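Local coordinates for FOG-3 protein (PDB 5TD6) that binds RNA and assembles into multimers that specify sperm fate in nematodes, and may act as a transcription corepressor, here seen as its BTG/Tob domain, at residues I58-S63 and L83-M88; G95-R100 and P109-D114; T3-L8 and Y35-F40; F11-L16 and G26-E31. The protein carries 2 engineered substitutions. All blocks are in the same frame, centred on the assembly; numbering follows the deposited sequence.

Interaction 1. Residues I58-S63 and L83-M88; sequences INTTTS and LLPTNM
The amides of Asn-59 and Asn-87 meet across this contact with their planes 73° apart. Asn-59 OD1 lies against Asn-87 CA at 3.6 Å. The same oxygen is held from its own segment by two backbone donors. Thr-61 N approaches Asn-59 OD1 in the carbonyl plane at 2.8 Å, while Thr-62 N comes to it from above that plane at 3.1 Å. This is an Asx turn, and it fixes how the Asn-59 amide is rotated. Asn-87 OD1 rests against Thr-61 CB at 3.2 Å.

Hydroxyls do much of the joining. Thr-61 OG1 accepts from Asn-87 N at 2.7 Å. Thr-60 OG1 sits between its own backbone N and carbonyl carbon (chi1 59°). There Met-88 N donates to Thr-60 OG1 at 3.1 Å, and the hydroxyl donates to Pro-85 O, in a bond so short that its exact length is doubtful. Thr-60 N returns a nearly straight bond to Met-88 O at 2.9 Å, so Thr-60 and Met-88 are tied twice. The loop 83-88 is thus pinned to the turn after strand 58-59 mainly through its backbone.

The contact lies at the edge of the sheet, where strand 58-59 pairs with strand 89-93. Helix 2-13 lies beside it, with Phe-11 touching Met-88 and Val-12 touching Leu-84. Phe-66 of helix 65-71 packs on both Ile-58 and Leu-84.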
loop_
_atom_site.group_PDB
_atom_site.type_symbol
_atom_site.label_atom_id
_atom_site.label_comp_id
_atom_site.label_asym_id
_atom_site.label_seq_id
_atom_site.Cartn_x
_atom_site.Cartn_y
_atom_site.Cartn_z
ATOM N N ILE B 58 7.568 -16.072 -4.312
ATOM C CA ILE B 58 7.328 -16.741 -3.041
ATOM C C ILE B 58 5.936 -17.340 -3.022
ATOM O O ILE B 58 5.060 -16.952 -3.794
ATOM C CB ILE B 58 7.496 -15.802 -1.825
ATOM C CG1 ILE B 58 6.489 -14.654 -1.876
ATOM C CG2 ILE B 58 8.933 -15.295 -1.725
ATOM C CD1 ILE B 58 6.688 -13.634 -0.779
ATOM N N ASN B 59 5.772 -18.343 -2.166
ATOM C CA ASN B 59 4.542 -19.127 -2.029
ATOM C C ASN B 59 4.066 -19.056 -0.579
ATOM O O ASN B 59 4.819 -19.394 0.340
ATOM C CB ASN B 59 4.808 -20.571 -2.463
ATOM C CG ASN B 59 3.558 -21.447 -2.456
ATOM O OD1 ASN B 59 2.870 -21.595 -1.437
ATOM N ND2 ASN B 59 3.269 -22.041 -3.607
ATOM N N THR B 60 2.829 -18.612 -0.361
ATOM C CA THR B 60 2.354 -18.364 1.000
ATOM C C THR B 60 2.317 -19.631 1.863
ATOM O O THR B 60 2.273 -19.562 3.098
ATOM C CB THR B 60 0.953 -17.726 1.006
ATOM O OG1 THR B 60 0.022 -18.588 0.343
ATOM C CG2 THR B 60 0.978 -16.353 0.316
ATOM N N THR B 61 2.349 -20.786 1.215
ATOM C CA THR B 61 2.346 -22.044 1.944
ATOM C C THR B 61 3.753 -22.620 2.102
ATOM O O THR B 61 4.181 -22.939 3.214
ATOM C CB THR B 61 1.463 -23.088 1.242
ATOM O OG1 THR B 61 0.092 -22.671 1.298
ATOM C CG2 THR B 61 1.614 -24.442 1.918
ATOM N N THR B 62 4.476 -22.736 0.989
ATOM C CA THR B 62 5.729 -23.482 0.989
ATOM C C THR B 62 7.000 -22.651 1.184
ATOM O O THR B 62 8.071 -23.214 1.408
ATOM C CB THR B 62 5.874 -24.284 -0.311
ATOM O OG1 THR B 62 6.109 -23.400 -1.414
ATOM C CG2 THR B 62 4.613 -25.096 -0.562
ATOM N N SER B 63 6.906 -21.326 1.091
ATOM C CA SER B 63 8.069 -20.486 1.382
ATOM C C SER B 63 8.189 -20.289 2.879
ATOM O O SER B 63 7.236 -19.870 3.539
ATOM C CB SER B 63 7.982 -19.132 0.684
ATOM O OG SER B 63 8.164 -19.252 -0.713
ATOM N N LEU B 83 -4.065 -17.249 8.824
ATOM C CA LEU B 83 -4.641 -16.025 8.252
ATOM C C LEU B 83 -4.245 -15.768 6.787
ATOM O O LEU B 83 -4.930 -15.037 6.070
ATOM C CB LEU B 83 -4.257 -14.814 9.105
ATOM C CG LEU B 83 -4.818 -14.793 10.529
ATOM C CD1 LEU B 83 -4.235 -13.633 11.321
ATOM C CD2 LEU B 83 -6.338 -14.716 10.512
ATOM N N LEU B 84 -3.140 -16.353 6.344
ATOM C CA LEU B 84 -2.704 -16.172 4.964
ATOM C C LEU B 84 -3.449 -17.144 4.056
ATOM O O LEU B 84 -3.890 -18.203 4.505
ATOM C CB LEU B 84 -1.191 -16.370 4.843
ATOM C CG LEU B 84 -0.321 -15.400 5.639
ATOM C CD1 LEU B 84 1.145 -15.541 5.241
ATOM C CD2 LEU B 84 -0.809 -13.965 5.419
ATOM N N PRO B 85 -3.608 -16.782 2.775
ATOM C CA PRO B 85 -4.186 -17.709 1.795
ATOM C C PRO B 85 -3.267 -18.900 1.551
ATOM O O PRO B 85 -2.062 -18.770 1.702
ATOM C CB PRO B 85 -4.312 -16.849 0.533
ATOM C CG PRO B 85 -3.250 -15.804 0.691
ATOM C CD PRO B 85 -3.214 -15.501 2.160
ATOM N N THR B 86 -3.820 -20.049 1.183
ATOM C CA THR B 86 -2.985 -21.213 0.919
ATOM C C THR B 86 -2.536 -21.231 -0.543
ATOM O O THR B 86 -3.321 -20.949 -1.444
ATOM C CB THR B 86 -3.718 -22.531 1.264
ATOM O OG1 THR B 86 -4.694 -22.828 0.254
ATOM C CG2 THR B 86 -4.406 -22.420 2.610
ATOM N N ASN B 87 -1.259 -21.538 -0.751
ATOM C CA ASN B 87 -0.673 -21.727 -2.076
ATOM C C ASN B 87 -0.860 -20.553 -3.046
ATOM O O ASN B 87 -1.028 -20.744 -4.248
ATOM C CB ASN B 87 -1.219 -23.011 -2.703
ATOM C CG ASN B 87 -0.824 -24.250 -1.915
ATOM O OD1 ASN B 87 0.320 -24.379 -1.474
ATOM N ND2 ASN B 87 -1.774 -25.155 -1.716
ATOM N N MET B 88 -0.808 -19.338 -2.520
ATOM C CA MET B 88 -0.715 -18.159 -3.377
ATOM C C MET B 88 0.735 -17.891 -3.772
ATOM O O MET B 88 1.633 -17.947 -2.930
ATOM C CB MET B 88 -1.303 -16.952 -2.675
ATOM C CG MET B 88 -1.200 -15.680 -3.473
ATOM S SD MET B 88 -1.968 -14.378 -2.533
ATOM C CE MET B 88 -3.715 -14.722 -2.773
#

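Interaction 2. Residues G95-R100 and P109-D114; sequences GHVFVR and PIWIGD
Val-97 CG1 and Trp-111 CG are both anti to their backbone N (chi1 -176° and -179°). Val-97 CG1 meets Ile-110 CD1 at 3.9 Å. The Trp-111 indole reaches across to the start of the other segment, its CZ3 3.7 Å from Gly-95 C. One indole face carries Gly-113 N of its own segment.

The strands run antiparallel and form a classic beta bulge. Ile-110 and Trp-111 both stand opposite Val-97, and both give their N-H to Val-97 O, at 2.8 Å from Ile-110 N and 3.0 Å from Trp-111 N. The two donors reach the oxygen from the same face of its plane. Val-97 N answers with a straight bond to Trp-111 O, 2.8 Å long and in the carbonyl plane. Further on, Gly-113 N donates to Gly-95 O at 3.0 Å. On the other side of the sheet, His-96 and Ile-112 lie side by side, His-96 CD2 being 3.9 Å from Ile-112 CG1.

Phe-17 of the second subunit meets the Trp-111 ring with planes steeply inclined and packs on Pro-109 and Ile-112. Glu-4 OE2 bonds Gly-95 N. The doubled grip on Val-97 O satisfies both donors. Two N-H groups share one acceptor where the chain turns a corner at Ile-110, and strands 107-109 and 111-112 both still pair with strand 96-100.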
loop_
_atom_site.group_PDB
_atom_site.type_symbol
_atom_site.label_atom_id
_atom_site.label_comp_id
_atom_site.label_asym_id
_atom_site.label_seq_id
_atom_site.Cartn_x
_atom_site.Cartn_y
_atom_site.Cartn_z
ATOM N N GLY B 95 9.606 -2.562 -10.676
ATOM C CA GLY B 95 8.442 -1.912 -11.255
ATOM C C GLY B 95 7.146 -2.698 -11.162
ATOM O O GLY B 95 6.102 -2.211 -11.592
ATOM N N HIS B 96 7.186 -3.900 -10.584
ATOM C CA HIS B 96 6.057 -4.815 -10.767
ATOM C C HIS B 96 5.943 -5.899 -9.709
ATOM O O HIS B 96 6.740 -6.839 -9.664
ATOM C CB HIS B 96 6.142 -5.482 -12.138
ATOM C CG HIS B 96 4.860 -6.116 -12.579
ATOM N ND1 HIS B 96 4.808 -7.104 -13.538
ATOM C CD2 HIS B 96 3.583 -5.910 -12.182
ATOM C CE1 HIS B 96 3.550 -7.459 -13.735
ATOM N NE2 HIS B 96 2.787 -6.755 -12.919
ATOM N N VAL B 97 4.940 -5.748 -8.859
ATOM C CA VAL B 97 4.625 -6.739 -7.848
ATOM C C VAL B 97 3.245 -7.267 -8.198
ATOM O O VAL B 97 2.338 -6.492 -8.555
ATOM C CB VAL B 97 4.641 -6.134 -6.436
ATOM C CG1 VAL B 97 4.411 -7.218 -5.369
ATOM C CG2 VAL B 97 5.955 -5.428 -6.196
ATOM N N PHE B 98 3.081 -8.578 -8.131
ATOM C CA PHE B 98 1.833 -9.155 -8.599
ATOM C C PHE B 98 1.646 -10.579 -8.110
ATOM O O PHE B 98 2.589 -11.209 -7.654
ATOM C CB PHE B 98 1.765 -9.115 -10.123
ATOM C CG PHE B 98 2.875 -9.886 -10.822
ATOM C CD1 PHE B 98 4.093 -9.286 -11.101
ATOM C CD2 PHE B 98 2.669 -11.196 -11.244
ATOM C CE1 PHE B 98 5.098 -9.991 -11.761
ATOM C CE2 PHE B 98 3.668 -11.905 -11.911
ATOM C CZ PHE B 98 4.876 -11.309 -12.171
ATOM N N VAL B 99 0.410 -11.053 -8.204
ATOM C CA VAL B 99 0.049 -12.440 -7.910
ATOM C C VAL B 99 -0.105 -13.201 -9.220
ATOM O O VAL B 99 -0.667 -12.675 -10.182
ATOM C CB VAL B 99 -1.277 -12.519 -7.118
ATOM C CG1 VAL B 99 -1.777 -13.966 -6.999
ATOM C CG2 VAL B 99 -1.111 -11.878 -5.746
ATOM N N ARG B 100 0.386 -14.433 -9.270
ATOM C CA ARG B 100 0.125 -15.298 -10.422
ATOM C C ARG B 100 -0.040 -16.731 -9.950
ATOM O O ARG B 100 0.834 -17.253 -9.262
ATOM C CB ARG B 100 1.259 -15.203 -11.440
ATOM C CG ARG B 100 1.008 -15.952 -12.713
ATOM C CD ARG B 100 2.323 -16.322 -13.371
ATOM N NE ARG B 100 2.990 -15.192 -14.003
ATOM C CZ ARG B 100 4.291 -15.169 -14.281
ATOM N NH1 ARG B 100 5.058 -16.211 -13.969
ATOM N NH2 ARG B 100 4.824 -14.104 -14.863
ATOM N N PRO B 109 -2.341 -7.447 -10.502
ATOM C CA PRO B 109 -1.303 -6.526 -10.039
ATOM C C PRO B 109 -1.483 -6.145 -8.594
ATOM O O PRO B 109 -2.602 -5.932 -8.132
ATOM C CB PRO B 109 -1.475 -5.295 -10.957
ATOM C CG PRO B 109 -2.891 -5.375 -11.431
ATOM C CD PRO B 109 -3.241 -6.838 -11.502
ATOM N N ILE B 110 -0.366 -6.098 -7.877
ATOM C CA ILE B 110 -0.328 -5.573 -6.528
ATOM C C ILE B 110 0.211 -4.125 -6.587
ATOM O O ILE B 110 -0.334 -3.211 -5.966
ATOM C CB ILE B 110 0.566 -6.414 -5.603
ATOM C CG1 ILE B 110 -0.031 -7.818 -5.411
ATOM C CG2 ILE B 110 0.749 -5.663 -4.275
ATOM C CD1 ILE B 110 0.948 -8.829 -4.740
ATOM N N TRP B 111 1.280 -3.936 -7.346
ATOM C CA TRP B 111 1.835 -2.604 -7.587
ATOM C C TRP B 111 2.587 -2.557 -8.911
ATOM O O TRP B 111 3.271 -3.523 -9.290
ATOM C CB TRP B 111 2.759 -2.179 -6.436
ATOM C CG TRP B 111 3.373 -0.769 -6.612
ATOM C CD1 TRP B 111 2.801 0.434 -6.283
ATOM C CD2 TRP B 111 4.664 -0.459 -7.157
ATOM N NE1 TRP B 111 3.665 1.472 -6.583
ATOM C CE2 TRP B 111 4.814 0.949 -7.121
ATOM C CE3 TRP B 111 5.709 -1.235 -7.678
ATOM C CZ2 TRP B 111 5.962 1.590 -7.581
ATOM C CZ3 TRP B 111 6.853 -0.594 -8.136
ATOM C CH2 TRP B 111 6.975 0.800 -8.077
ATOM N N ILE B 112 2.434 -1.430 -9.606
ATOM C CA ILE B 112 3.111 -1.126 -10.861
ATOM C C ILE B 112 3.629 0.297 -10.777
ATOM O O ILE B 112 2.896 1.215 -10.389
ATOM C CB ILE B 112 2.179 -1.247 -12.103
ATOM C CG1 ILE B 112 1.534 -2.641 -12.196
ATOM C CG2 ILE B 112 2.958 -0.973 -13.407
ATOM C CD1 ILE B 112 0.869 -2.902 -13.567
ATOM N N GLY B 113 4.890 0.485 -11.126
ATOM C CA GLY B 113 5.467 1.814 -11.080
ATOM C C GLY B 113 6.851 1.868 -11.689
ATOM O O GLY B 113 7.305 0.919 -12.341
ATOM N N ASP B 114 7.510 2.996 -11.460
ATOM C CA ASP B 114 8.837 3.306 -11.999
ATOM C C ASP B 114 9.826 2.309 -11.396
ATOM O O ASP B 114 9.796 2.077 -10.185
ATOM C CB ASP B 114 9.176 4.775 -11.645
ATOM C CG ASP B 114 10.419 5.326 -12.351
ATOM O OD1 ASP B 114 11.397 4.598 -12.585
ATOM O OD2 ASP B 114 10.417 6.543 -12.634
#

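Interaction 3. Residues T3-L8 and Y35-F40; sequences TEVREL and YLVSHF
Helix segments 3-8 and 35-40 run at 131° to each other, with their axes 10.0 Å apart at closest approach, and Val-5 and Leu-36 are the nearest residues along the backbones. Val-5 divides its two methyls between different partners. Val-5 CG1 lies 4.1 Å from Leu-36 CB, and the two side chains slide past each other in opposite directions. Val-5 CG2 reaches Phe-40 CD2 at 3.8 Å and Val-37 CG2 at 3.9 Å.

One turn on, Leu-8 adds a second point of contact. Its CG is turned roughly anti to the backbone N (chi1 -152°), which carries CD1 toward helix 35-40. There Leu-8 CD1 meets the edge of the Phe-40 ring, in its plane, at 3.8 Å from Phe-40 CZ. Leu-8 CD1 also touches Leu-36 CD1 at 3.9 Å, with the two leucines at about a right angle. One face of the Phe-40 ring lies over the Leu-36 carbonyl carbon of its own helix.

The same side chains pack on the sheet: Leu-8 on Ile-90 and Ala-92, Phe-40 on Ala-92. Val-37 and Phe-40 also touch Met-1. The contact therefore joins two long helices of the BTG/Tob domain to each other and to strand 89-93. Every touching group is a hydrocarbon, so the hold rests on close packing and the exclusion of water rather than on directed bonds.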
loop_
_atom_site.group_PDB
_atom_site.type_symbol
_atom_site.label_atom_id
_atom_site.label_comp_id
_atom_site.label_asym_id
_atom_site.label_seq_id
_atom_site.Cartn_x
_atom_site.Cartn_y
_atom_site.Cartn_z
ATOM N N THR B 3 10.674 -0.039 -2.492
ATOM C CA THR B 3 9.269 0.183 -2.865
ATOM C C THR B 3 8.554 -1.156 -3.080
ATOM O O THR B 3 7.495 -1.414 -2.492
ATOM C CB THR B 3 9.165 1.010 -4.156
ATOM O OG1 THR B 3 9.836 2.261 -3.983
ATOM C CG2 THR B 3 7.702 1.255 -4.575
ATOM N N GLU B 4 9.140 -2.008 -3.925
ATOM C CA GLU B 4 8.493 -3.274 -4.270
ATOM C C GLU B 4 8.356 -4.179 -3.047
ATOM O O GLU B 4 7.308 -4.790 -2.829
ATOM C CB GLU B 4 9.266 -3.993 -5.383
ATOM C CG GLU B 4 9.207 -3.311 -6.739
ATOM C CD GLU B 4 10.298 -2.232 -6.924
ATOM O OE1 GLU B 4 11.021 -1.878 -5.958
ATOM O OE2 GLU B 4 10.416 -1.732 -8.049
ATOM N N VAL B 5 9.410 -4.256 -2.242
ATOM C CA VAL B 5 9.373 -5.053 -1.017
ATOM C C VAL B 5 8.299 -4.523 -0.085
ATOM O O VAL B 5 7.563 -5.279 0.517
ATOM C CB VAL B 5 10.729 -5.039 -0.265
ATOM C CG1 VAL B 5 10.564 -5.615 1.104
ATOM C CG2 VAL B 5 11.804 -5.808 -1.052
ATOM N N ARG B 6 8.213 -3.204 0.030
ATOM C CA ARG B 6 7.213 -2.629 0.914
ATOM C C ARG B 6 5.812 -2.965 0.424
ATOM O O ARG B 6 4.935 -3.265 1.238
ATOM C CB ARG B 6 7.366 -1.107 1.027
ATOM C CG ARG B 6 6.332 -0.476 1.963
ATOM C CD ARG B 6 6.447 1.048 1.980
ATOM N NE ARG B 6 6.079 1.632 0.694
ATOM C CZ ARG B 6 6.915 2.318 -0.083
ATOM N NH1 ARG B 6 8.178 2.506 0.289
ATOM N NH2 ARG B 6 6.490 2.817 -1.238
ATOM N N GLU B 7 5.594 -2.901 -0.896
ATOM C CA GLU B 7 4.281 -3.249 -1.436
ATOM C C GLU B 7 3.955 -4.734 -1.194
ATOM O O GLU B 7 2.806 -5.075 -0.896
ATOM C CB GLU B 7 4.198 -2.922 -2.926
ATOM C CG GLU B 7 4.187 -1.403 -3.233
ATOM C CD GLU B 7 3.043 -0.698 -2.562
ATOM O OE1 GLU B 7 1.928 -1.253 -2.561
ATOM O OE2 GLU B 7 3.255 0.404 -2.021
ATOM N N LEU B 8 4.952 -5.604 -1.333
ATOM C CA LEU B 8 4.762 -7.044 -1.074
ATOM C C LEU B 8 4.419 -7.267 0.397
ATOM O O LEU B 8 3.464 -7.994 0.738
ATOM C CB LEU B 8 6.011 -7.846 -1.444
ATOM C CG LEU B 8 5.801 -9.314 -1.871
ATOM C CD1 LEU B 8 7.060 -9.969 -2.444
ATOM C CD2 LEU B 8 5.266 -10.154 -0.768
ATOM N N TYR B 35 14.113 -10.066 5.094
ATOM C CA TYR B 35 14.350 -11.318 4.373
ATOM C C TYR B 35 14.234 -11.110 2.876
ATOM O O TYR B 35 15.029 -11.633 2.099
ATOM C CB TYR B 35 13.372 -12.430 4.783
ATOM C CG TYR B 35 13.363 -13.603 3.798
ATOM C CD1 TYR B 35 14.258 -14.665 3.939
ATOM C CD2 TYR B 35 12.469 -13.645 2.724
ATOM C CE1 TYR B 35 14.265 -15.728 3.047
ATOM C CE2 TYR B 35 12.476 -14.703 1.817
ATOM C CZ TYR B 35 13.372 -15.745 1.990
ATOM O OH TYR B 35 13.373 -16.799 1.101
ATOM N N LEU B 36 13.208 -10.379 2.472
ATOM C CA LEU B 36 12.925 -10.219 1.053
ATOM C C LEU B 36 14.026 -9.424 0.373
ATOM O O LEU B 36 14.412 -9.726 -0.762
ATOM C CB LEU B 36 11.576 -9.530 0.837
ATOM C CG LEU B 36 10.346 -10.381 1.158
ATOM C CD1 LEU B 36 9.080 -9.594 0.876
ATOM C CD2 LEU B 36 10.351 -11.724 0.384
ATOM N N VAL B 37 14.511 -8.395 1.059
ATOM C CA VAL B 37 15.590 -7.596 0.516
ATOM C C VAL B 37 16.805 -8.487 0.263
ATOM O O VAL B 37 17.392 -8.465 -0.822
ATOM C CB VAL B 37 15.956 -6.400 1.424
ATOM C CG1 VAL B 37 17.266 -5.764 0.964
ATOM C CG2 VAL B 37 14.857 -5.361 1.374
ATOM N N SER B 38 17.146 -9.311 1.240
ATOM C CA SER B 38 18.246 -10.252 1.073
ATOM C C SER B 38 18.007 -11.220 -0.092
ATOM O O SER B 38 18.885 -11.441 -0.915
ATOM C CB SER B 38 18.459 -11.024 2.373
ATOM O OG SER B 38 18.973 -12.320 2.114
ATOM N N HIS B 39 16.798 -11.766 -0.161
ATOM C CA HIS B 39 16.394 -12.768 -1.145
ATOM C C HIS B 39 16.353 -12.197 -2.566
ATOM O O HIS B 39 16.610 -12.914 -3.537
ATOM C CB HIS B 39 15.017 -13.332 -0.736
ATOM C CG HIS B 39 14.516 -14.470 -1.581
ATOM N ND1 HIS B 39 15.212 -15.651 -1.744
ATOM C CD2 HIS B 39 13.350 -14.629 -2.257
ATOM C CE1 HIS B 39 14.513 -16.470 -2.511
ATOM N NE2 HIS B 39 13.378 -15.875 -2.834
ATOM N N PHE B 40 16.041 -10.905 -2.680
ATOM C CA PHE B 40 15.872 -10.242 -3.981
ATOM C C PHE B 40 17.157 -9.615 -4.543
ATOM O O PHE B 40 17.286 -9.434 -5.758
ATOM C CB PHE B 40 14.812 -9.131 -3.884
ATOM C CG PHE B 40 13.402 -9.630 -3.621
ATOM C CD1 PHE B 40 13.101 -10.978 -3.655
ATOM C CD2 PHE B 40 12.389 -8.730 -3.332
ATOM C CE1 PHE B 40 11.806 -11.424 -3.425
ATOM C CE2 PHE B 40 11.100 -9.161 -3.095
ATOM C CZ PHE B 40 10.806 -10.510 -3.147
#

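Interaction 4. Residues F11-L16 and G26-E31; sequences FVCRYL and GIFGAE
Leu-16 and Cys-13, which both touch Phe-28, are linked to each other by the shortest polar bond here, 2.8 Å from Leu-16 N to Cys-13 O. Tyr-15 N makes a similar bond to Val-12 O at 3.1 Å. These i to i+3 bonds continue the helical path past residue 13, and Val-12, Cys-13 and Leu-16 all meet one aromatic ring. Segment 11-16 packs here on helix 22-41 of the BTG/Tob domain, and the central motif is a cysteine sulfur-aromatic contact.

Phe-28 has its CG anti to the backbone N (chi1 168°), which sends the ring across to the other segment. Cys-13 SG lies at the ring edge, 89° off the ring normal and 5.2 Å from the centroid of Phe-28. Val-12 CG1 also meets the edge, 4.0 Å from Phe-28 CE2, with the two side chains at about a right angle. Leu-16 likewise crosses Phe-28 at about a right angle, and its CD1 approaches the ring obliquely, 3.6 Å from Phe-28 CE2.

Val-12 touches Phe-66 of helix 65-71, and Phe-28 reaches Ser-69 of the same helix. Val-25 lies against both Cys-13 and Leu-16. Gly-29 has no side chain, so its backbone can come close to the sulfur. Cys-13 SG sits 4.1 Å from Gly-29 CA and 4.0 Å from Phe-28 CD2.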
loop_
_atom_site.group_PDB
_atom_site.type_symbol
_atom_site.label_atom_id
_atom_site.label_comp_id
_atom_site.label_asym_id
_atom_site.label_seq_id
_atom_site.Cartn_x
_atom_site.Cartn_y
_atom_site.Cartn_z
ATOM N N PHE B 11 0.965 -6.034 1.182
ATOM C CA PHE B 11 -0.006 -6.989 0.646
ATOM C C PHE B 11 -0.263 -8.148 1.614
ATOM O O PHE B 11 -1.411 -8.501 1.893
ATOM C CB PHE B 11 0.474 -7.548 -0.698
ATOM C CG PHE B 11 -0.492 -8.541 -1.317
ATOM C CD1 PHE B 11 -1.579 -8.107 -2.058
ATOM C CD2 PHE B 11 -0.317 -9.903 -1.138
ATOM C CE1 PHE B 11 -2.452 -8.998 -2.633
ATOM C CE2 PHE B 11 -1.201 -10.806 -1.714
ATOM C CZ PHE B 11 -2.271 -10.352 -2.450
ATOM N N VAL B 12 0.811 -8.739 2.115
ATOM C CA VAL B 12 0.698 -9.847 3.053
ATOM C C VAL B 12 0.061 -9.410 4.382
ATOM O O VAL B 12 -0.810 -10.099 4.919
ATOM C CB VAL B 12 2.079 -10.481 3.327
ATOM C CG1 VAL B 12 1.963 -11.600 4.374
ATOM C CG2 VAL B 12 2.677 -11.023 2.027
ATOM N N CYS B 13 0.499 -8.271 4.907
ATOM C CA CYS B 13 -0.017 -7.755 6.170
ATOM C C CYS B 13 -1.488 -7.354 6.111
ATOM O O CYS B 13 -2.150 -7.337 7.148
ATOM C CB CYS B 13 0.821 -6.570 6.642
ATOM S SG CYS B 13 2.458 -7.107 7.207
ATOM N N ARG B 14 -2.013 -7.054 4.923
ATOM C CA ARG B 14 -3.445 -6.742 4.822
ATOM C C ARG B 14 -4.324 -7.960 5.135
ATOM O O ARG B 14 -5.530 -7.808 5.374
ATOM C CB ARG B 14 -3.797 -6.153 3.438
ATOM C CG ARG B 14 -3.330 -4.664 3.305
ATOM C CD ARG B 14 -3.922 -3.934 2.066
ATOM N NE ARG B 14 -3.434 -4.432 0.766
ATOM C CZ ARG B 14 -2.292 -4.049 0.178
ATOM N NH1 ARG B 14 -1.477 -3.171 0.765
ATOM N NH2 ARG B 14 -1.965 -4.537 -1.011
ATOM N N TYR B 15 -3.735 -9.160 5.151
ATOM C CA TYR B 15 -4.455 -10.348 5.650
ATOM C C TYR B 15 -4.428 -10.438 7.183
ATOM O O TYR B 15 -5.227 -11.175 7.797
ATOM C CB TYR B 15 -3.864 -11.642 5.083
ATOM C CG TYR B 15 -4.175 -11.911 3.622
ATOM C CD1 TYR B 15 -5.407 -12.420 3.227
ATOM C CD2 TYR B 15 -3.221 -11.674 2.644
ATOM C CE1 TYR B 15 -5.684 -12.674 1.883
ATOM C CE2 TYR B 15 -3.486 -11.925 1.304
ATOM C CZ TYR B 15 -4.716 -12.420 0.930
ATOM O OH TYR B 15 -4.969 -12.664 -0.403
ATOM N N LEU B 16 -3.492 -9.709 7.788
ATOM C CA LEU B 16 -3.238 -9.789 9.218
ATOM C C LEU B 16 -3.894 -8.658 9.995
ATOM O O LEU B 16 -4.279 -8.858 11.151
ATOM C CB LEU B 16 -1.723 -9.787 9.496
ATOM C CG LEU B 16 -0.934 -10.843 8.701
ATOM C CD1 LEU B 16 0.560 -10.825 9.038
ATOM C CD2 LEU B 16 -1.520 -12.241 8.913
ATOM N N GLY B 26 3.615 -5.326 12.988
ATOM C CA GLY B 26 4.640 -4.389 12.548
ATOM C C GLY B 26 6.023 -5.006 12.510
ATOM O O GLY B 26 6.860 -4.681 11.652
ATOM N N ILE B 27 6.267 -5.915 13.441
ATOM C CA ILE B 27 7.578 -6.532 13.579
ATOM C C ILE B 27 7.675 -7.665 12.566
ATOM O O ILE B 27 8.731 -7.929 11.995
ATOM C CB ILE B 27 7.809 -7.022 15.035
ATOM C CG1 ILE B 27 7.883 -5.815 15.970
ATOM C CG2 ILE B 27 9.088 -7.844 15.160
ATOM C CD1 ILE B 27 7.873 -6.158 17.430
ATOM N N PHE B 28 6.547 -8.317 12.325
ATOM C CA PHE B 28 6.477 -9.310 11.273
ATOM C C PHE B 28 6.790 -8.689 9.910
ATOM O O PHE B 28 7.543 -9.254 9.118
ATOM C CB PHE B 28 5.103 -9.956 11.257
ATOM C CG PHE B 28 4.842 -10.784 10.044
ATOM C CD1 PHE B 28 5.266 -12.106 9.981
ATOM C CD2 PHE B 28 4.175 -10.238 8.955
ATOM C CE1 PHE B 28 5.006 -12.883 8.853
ATOM C CE2 PHE B 28 3.919 -11.004 7.819
ATOM C CZ PHE B 28 4.337 -12.325 7.763
ATOM N N GLY B 29 6.215 -7.524 9.639
ATOM C CA GLY B 29 6.411 -6.895 8.347
ATOM C C GLY B 29 7.847 -6.434 8.167
ATOM O O GLY B 29 8.412 -6.493 7.069
ATOM N N ALA B 30 8.448 -5.965 9.254
ATOM C CA ALA B 30 9.830 -5.506 9.200
ATOM C C ALA B 30 10.757 -6.681 8.910
ATOM O O ALA B 30 11.634 -6.592 8.055
ATOM C CB ALA B 30 10.217 -4.825 10.493
ATOM N N GLU B 31 10.535 -7.789 9.605
ATOM C CA GLU B 31 11.330 -8.999 9.405
ATOM C C GLU B 31 11.169 -9.591 8.008
ATOM O O GLU B 31 12.143 -10.013 7.382
ATOM C CB GLU B 31 10.965 -10.049 10.447
ATOM C CG GLU B 31 11.551 -9.760 11.799
ATOM C CD GLU B 31 13.070 -9.756 11.764
ATOM O OE1 GLU B 31 13.662 -10.738 11.266
ATOM O OE2 GLU B 31 13.668 -8.762 12.217
#

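How the interactions relate
All four contacts lie in one BTG/Tob domain, with centres 12 to 18 Å apart. Interactions 3 and 4 join the same pair, helices 2-13 and 22-41, at different places. Along the chain interaction 4 is nested inside the loop closed by interaction 3. Interaction 1 follows, then interaction 2, and both reach the same antiparallel sheet. Helix 2-13 links the two layers. Its Phe-11 touches Val-99 and Ile-110, while Leu-8 meets Ile-58. Interactions 2 and 3, and Arg-14 of 11-16, also touch the second subunit, so the sheet and the first helix contribute to the subunit interface.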